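Local coordinates for ATP-dependent DNA helicase uvsW (Enterobacteria phage T4, PDB 1RIF), which couples ATP hydrolysis to 3'-5' unwinding of duplex DNA, branch-migrates Holliday junctions and helps reorganise stalled replication forks, at residues P114-Y117 and Q118-V122; A121-E124 and G125-R129. The protein carries 1 engineered substitution. One frame throughout, in Å; residues are numbered along the deposited sequence.

This chain is the N-terminal part of the helicase, including its ATP-binding domain. Contacts 1 and 2 are overlapping parts of one run, the loop entering helix 116-128 and the helix itself, and share A121 and V122. Contact 1 is further from the centre of the chain and mixes exposed H115 and W116 with buried Q118. Its chemistry is mostly polar: Q118 ties down H115 and bonds A139 O, and D120 pairs with R93. Contact 2 has more buried residues and no exposed ones; apolar pairs line part of it, while N128 and E124 turn to K88 and R131. Both pack on helices 93-101 and 141-155, and the shared A121 touches L135 of the predicted ATP-binding loop.

Contact 1: residues P114-Y117 and Q118-V122; sequences PHWY and QKDAV
Q118 reaches back to H115 and holds it with a single oxygen. OE1 of Q118 takes the backbone N of H115 at 2.7 Å, in the carbonyl plane and on a lone pair, and also ND1 of H115 at 3.0 Å. The second donor stands above the carbonyl plane, although OE1 itself lies at the imidazole edge, close to the ring plane; ring and amide are nearly perpendicular (81°). With CG of Q118 anti to its carbonyl carbon, chi1 -65° sets the extended chain back along the helix start and brings OE1 to the N-H of H115. The phenol ring of Y117 runs alongside, its CE1 touching CG of Q118 at 3.4 Å, and its OH lies over one face of the imidazole. On another side, CE of K119 meets the ring of P114 at CG (3.7 Å), the two side chains crossing almost at right angles. D120 brings OD2 to the edge of the W116 indole, 3.4 Å from CE3, while its OD1 forms a salt bridge with R93. Further out, NE2 of Q118 is hydrogen-bonded to the carbonyl O of A139 in the predicted ATP-binding loop, and the aliphatic part of Q118 rests on L143 and I144 of helix 141-155. H115 is the N-cap, and the bond from its N to the side chain of Q118 is the N3-to-N-cap half of a capping box. A glutamine so placed, ahead of the P-loop and bonded to it, is consistent with the Q motif of superfamily 2 helicases, whose glutamine in relatives recognises adenine.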
loop_
_atom_site.group_PDB
_atom_site.type_symbol
_atom_site.label_atom_id
_atom_site.label_comp_id
_atom_site.label_asym_id
_atom_site.label_seq_id
_atom_site.Cartn_x
_atom_site.Cartn_y
_atom_site.Cartn_z
ATOM N N PRO A 114 -21.756 5.094 7.106
ATOM C CA PRO A 114 -20.566 5.744 6.552
ATOM C C PRO A 114 -20.983 6.903 5.645
ATOM O O PRO A 114 -22.047 6.858 5.022
ATOM C CB PRO A 114 -19.868 4.608 5.798
ATOM C CG PRO A 114 -20.998 3.729 5.382
ATOM C CD PRO A 114 -21.875 3.708 6.618
ATOM N N HIS A 115 -20.156 7.944 5.595
ATOM C CA HIS A 115 -20.440 9.107 4.764
ATOM C C HIS A 115 -20.240 8.770 3.285
ATOM O O HIS A 115 -19.560 7.800 2.938
ATOM C CB HIS A 115 -19.524 10.272 5.147
ATOM C CG HIS A 115 -19.682 10.730 6.563
ATOM N ND1 HIS A 115 -19.386 9.928 7.646
ATOM C CD2 HIS A 115 -20.098 11.912 7.076
ATOM C CE1 HIS A 115 -19.613 10.596 8.763
ATOM N NE2 HIS A 115 -20.046 11.802 8.444
ATOM N N TRP A 116 -20.839 9.579 2.416
ATOM C CA TRP A 116 -20.730 9.377 0.982
ATOM C C TRP A 116 -19.269 9.316 0.541
ATOM O O TRP A 116 -18.897 8.453 -0.245
ATOM C CB TRP A 116 -21.441 10.507 0.228
ATOM C CG TRP A 116 -20.826 11.869 0.459
ATOM C CD1 TRP A 116 -21.026 12.695 1.535
ATOM C CD2 TRP A 116 -19.879 12.539 -0.385
ATOM N NE1 TRP A 116 -20.265 13.832 1.410
ATOM C CE2 TRP A 116 -19.551 13.762 0.241
ATOM C CE3 TRP A 116 -19.272 12.223 -1.609
ATOM C CZ2 TRP A 116 -18.645 14.669 -0.317
ATOM C CZ3 TRP A 116 -18.369 13.124 -2.161
ATOM C CH2 TRP A 116 -18.065 14.332 -1.516
ATOM N N TYR A 117 -18.444 10.227 1.054
ATOM C CA TYR A 117 -17.039 10.263 0.670
ATOM C C TYR A 117 -16.269 9.047 1.158
ATOM O O TYR A 117 -15.291 8.639 0.527
ATOM C CB TYR A 117 -16.370 11.562 1.152
ATOM C CG TYR A 117 -16.458 11.831 2.632
ATOM C CD1 TYR A 117 -15.587 11.208 3.535
ATOM C CD2 TYR A 117 -17.422 12.702 3.140
ATOM C CE1 TYR A 117 -15.679 11.450 4.913
ATOM C CE2 TYR A 117 -17.523 12.948 4.508
ATOM C CZ TYR A 117 -16.651 12.319 5.386
ATOM O OH TYR A 117 -16.769 12.559 6.737
ATOM N N GLN A 118 -16.711 8.463 2.270
ATOM C CA GLN A 118 -16.067 7.270 2.805
ATOM C C GLN A 118 -16.416 6.101 1.888
ATOM O O GLN A 118 -15.562 5.269 1.572
ATOM C CB GLN A 118 -16.556 6.987 4.223
ATOM C CG GLN A 118 -16.164 8.054 5.239
ATOM C CD GLN A 118 -16.654 7.726 6.635
ATOM O OE1 GLN A 118 -17.839 7.475 6.839
ATOM N NE2 GLN A 118 -15.743 7.724 7.604
ATOM N N LYS A 119 -17.680 6.054 1.466
ATOM C CA LYS A 119 -18.166 5.021 0.553
ATOM C C LYS A 119 -17.426 5.128 -0.784
ATOM O O LYS A 119 -17.023 4.121 -1.362
ATOM C CB LYS A 119 -19.670 5.185 0.311
ATOM C CG LYS A 119 -20.545 4.921 1.521
ATOM C CD LYS A 119 -22.019 5.044 1.155
ATOM C CE LYS A 119 -22.919 4.722 2.337
ATOM N NZ LYS A 119 -24.368 4.845 1.988
ATOM N N ASP A 120 -17.260 6.354 -1.272
ATOM C CA ASP A 120 -16.556 6.589 -2.526
ATOM C C ASP A 120 -15.095 6.135 -2.429
ATOM O O ASP A 120 -14.596 5.431 -3.309
ATOM C CB ASP A 120 -16.603 8.080 -2.898
ATOM C CG ASP A 120 -17.964 8.516 -3.437
ATOM O OD1 ASP A 120 -18.826 7.640 -3.687
ATOM O OD2 ASP A 120 -18.168 9.740 -3.620
ATOM N N ALA A 121 -14.416 6.545 -1.360
ATOM C CA ALA A 121 -13.012 6.185 -1.152
ATOM C C ALA A 121 -12.818 4.665 -1.127
ATOM O O ALA A 121 -11.909 4.132 -1.782
ATOM C CB ALA A 121 -12.505 6.801 0.148
ATOM N N VAL A 122 -13.671 3.973 -0.369
ATOM C CA VAL A 122 -13.601 2.517 -0.265
ATOM C C VAL A 122 -13.837 1.868 -1.627
ATOM O O VAL A 122 -13.109 0.957 -2.023
ATOM C CB VAL A 122 -14.648 1.971 0.742
ATOM C CG1 VAL A 122 -14.738 0.456 0.632
ATOM C CG2 VAL A 122 -14.264 2.367 2.160
#

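Contact 2: residues A121-E124 and G125-R129; sequences AVFE and GLVNR
F123 and V127, one turn apart, meet with a methyl group over an aromatic face. CG2 of V127 sits 3.8 Å from the centroid of the F123 ring, 20° off the ring normal, in a CH-pi contact shifted toward the CZ side of the ring; CG2 of V127 comes within 3.6 Å of CZ of F123. The phenyl group gets there because its CG is anti to the backbone N (chi1 -179°), while CG2 of V127 lies anti to its own carbonyl carbon. The F123 ring also meets that of F96 in helix 93-101. V122 and L126 are disposed differently: their side chains run side by side and point the same way, CG1 of V122 touching CD1 of L126 at 3.9 Å, and both contact F96 as well as helix 141-155. A third pair, E124 and N128, is polar and crosses at a slant, with carboxylate and amide planes 42° apart. Here it is the main-chain carbonyl of E124 that does the binding. E124 O receives ND2 of N128 at 2.8 Å, on a lone pair in the carbonyl plane, and also the backbone N of N128 at 3.3 Å, which is tilted from that plane. Both ends of the N128 amide are engaged, since OD1 accepts a hydrogen bond from K88. The carboxylate of E124 turns to R131, to which OE1 forms a salt bridge. E124 O thus takes two donors. With ND2 tied to E124 O and OD1 to NZ of K88, the rotation of the N128 amide should be fixed; neighbouring K88 would probably polarise it, making ND2 a stronger donor to E124 O.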
loop_
_atom_site.group_PDB
_atom_site.type_symbol
_atom_site.label_atom_id
_atom_site.label_comp_id
_atom_site.label_asym_id
_atom_site.label_seq_id
_atom_site.Cartn_x
_atom_site.Cartn_y
_atom_site.Cartn_z
ATOM N N ALA A 121 -14.416 6.545 -1.360
ATOM C CA ALA A 121 -13.012 6.185 -1.152
ATOM C C ALA A 121 -12.818 4.665 -1.127
ATOM O O ALA A 121 -11.909 4.132 -1.782
ATOM C CB ALA A 121 -12.505 6.801 0.148
ATOM N N VAL A 122 -13.671 3.973 -0.369
ATOM C CA VAL A 122 -13.601 2.517 -0.265
ATOM C C VAL A 122 -13.837 1.868 -1.627
ATOM O O VAL A 122 -13.109 0.957 -2.023
ATOM C CB VAL A 122 -14.648 1.971 0.742
ATOM C CG1 VAL A 122 -14.738 0.456 0.632
ATOM C CG2 VAL A 122 -14.264 2.367 2.160
ATOM N N PHE A 123 -14.852 2.342 -2.344
ATOM C CA PHE A 123 -15.164 1.801 -3.661
ATOM C C PHE A 123 -13.997 2.015 -4.633
ATOM O O PHE A 123 -13.613 1.099 -5.362
ATOM C CB PHE A 123 -16.429 2.452 -4.221
ATOM C CG PHE A 123 -16.823 1.925 -5.574
ATOM C CD1 PHE A 123 -17.332 0.634 -5.709
ATOM C CD2 PHE A 123 -16.652 2.705 -6.715
ATOM C CE1 PHE A 123 -17.659 0.127 -6.952
ATOM C CE2 PHE A 123 -16.977 2.208 -7.971
ATOM C CZ PHE A 123 -17.481 0.917 -8.091
ATOM N N GLU A 124 -13.446 3.228 -4.640
ATOM C CA GLU A 124 -12.313 3.577 -5.501
ATOM C C GLU A 124 -11.119 2.660 -5.246
ATOM O O GLU A 124 -10.454 2.205 -6.185
ATOM C CB GLU A 124 -11.864 5.019 -5.235
ATOM C CG GLU A 124 -12.183 6.008 -6.333
ATOM C CD GLU A 124 -11.340 5.809 -7.582
ATOM O OE1 GLU A 124 -10.096 5.912 -7.502
ATOM O OE2 GLU A 124 -11.934 5.555 -8.650
ATOM N N GLY A 125 -10.854 2.412 -3.964
ATOM C CA GLY A 125 -9.731 1.578 -3.572
ATOM C C GLY A 125 -9.882 0.129 -3.958
ATOM O O GLY A 125 -8.967 -0.467 -4.536
ATOM N N LEU A 126 -11.043 -0.441 -3.646
ATOM C CA LEU A 126 -11.311 -1.834 -3.962
ATOM C C LEU A 126 -11.227 -2.141 -5.454
ATOM O O LEU A 126 -10.522 -3.060 -5.859
ATOM C CB LEU A 126 -12.681 -2.238 -3.421
ATOM C CG LEU A 126 -12.789 -2.264 -1.893
ATOM C CD1 LEU A 126 -14.172 -2.776 -1.491
ATOM C CD2 LEU A 126 -11.691 -3.148 -1.302
ATOM N N VAL A 127 -11.946 -1.373 -6.269
ATOM C CA VAL A 127 -11.945 -1.580 -7.715
ATOM C C VAL A 127 -10.538 -1.524 -8.326
ATOM O O VAL A 127 -10.139 -2.406 -9.096
ATOM C CB VAL A 127 -12.811 -0.529 -8.425
ATOM C CG1 VAL A 127 -12.667 -0.671 -9.926
ATOM C CG2 VAL A 127 -14.257 -0.698 -8.026
ATOM N N ASN A 128 -9.794 -0.485 -7.964
ATOM C CA ASN A 128 -8.455 -0.284 -8.489
ATOM C C ASN A 128 -7.336 -1.009 -7.746
ATOM O O ASN A 128 -6.173 -0.922 -8.136
ATOM C CB ASN A 128 -8.192 1.213 -8.568
ATOM C CG ASN A 128 -9.179 1.908 -9.474
ATOM O OD1 ASN A 128 -9.124 1.756 -10.693
ATOM N ND2 ASN A 128 -10.108 2.654 -8.883
ATOM N N ARG A 129 -7.694 -1.730 -6.685
ATOM C CA ARG A 129 -6.735 -2.524 -5.911
ATOM C C ARG A 129 -5.719 -1.767 -5.061
ATOM O O ARG A 129 -5.467 -2.153 -3.919
ATOM C CB ARG A 129 -5.970 -3.487 -6.837
ATOM C CG ARG A 129 -6.494 -4.925 -6.877
ATOM C CD ARG A 129 -7.877 -5.005 -7.492
ATOM N NE ARG A 129 -8.406 -6.372 -7.583
ATOM C CZ ARG A 129 -8.019 -7.293 -8.469
ATOM N NH1 ARG A 129 -7.079 -7.028 -9.370
ATOM N NH2 ARG A 129 -8.608 -8.477 -8.478
#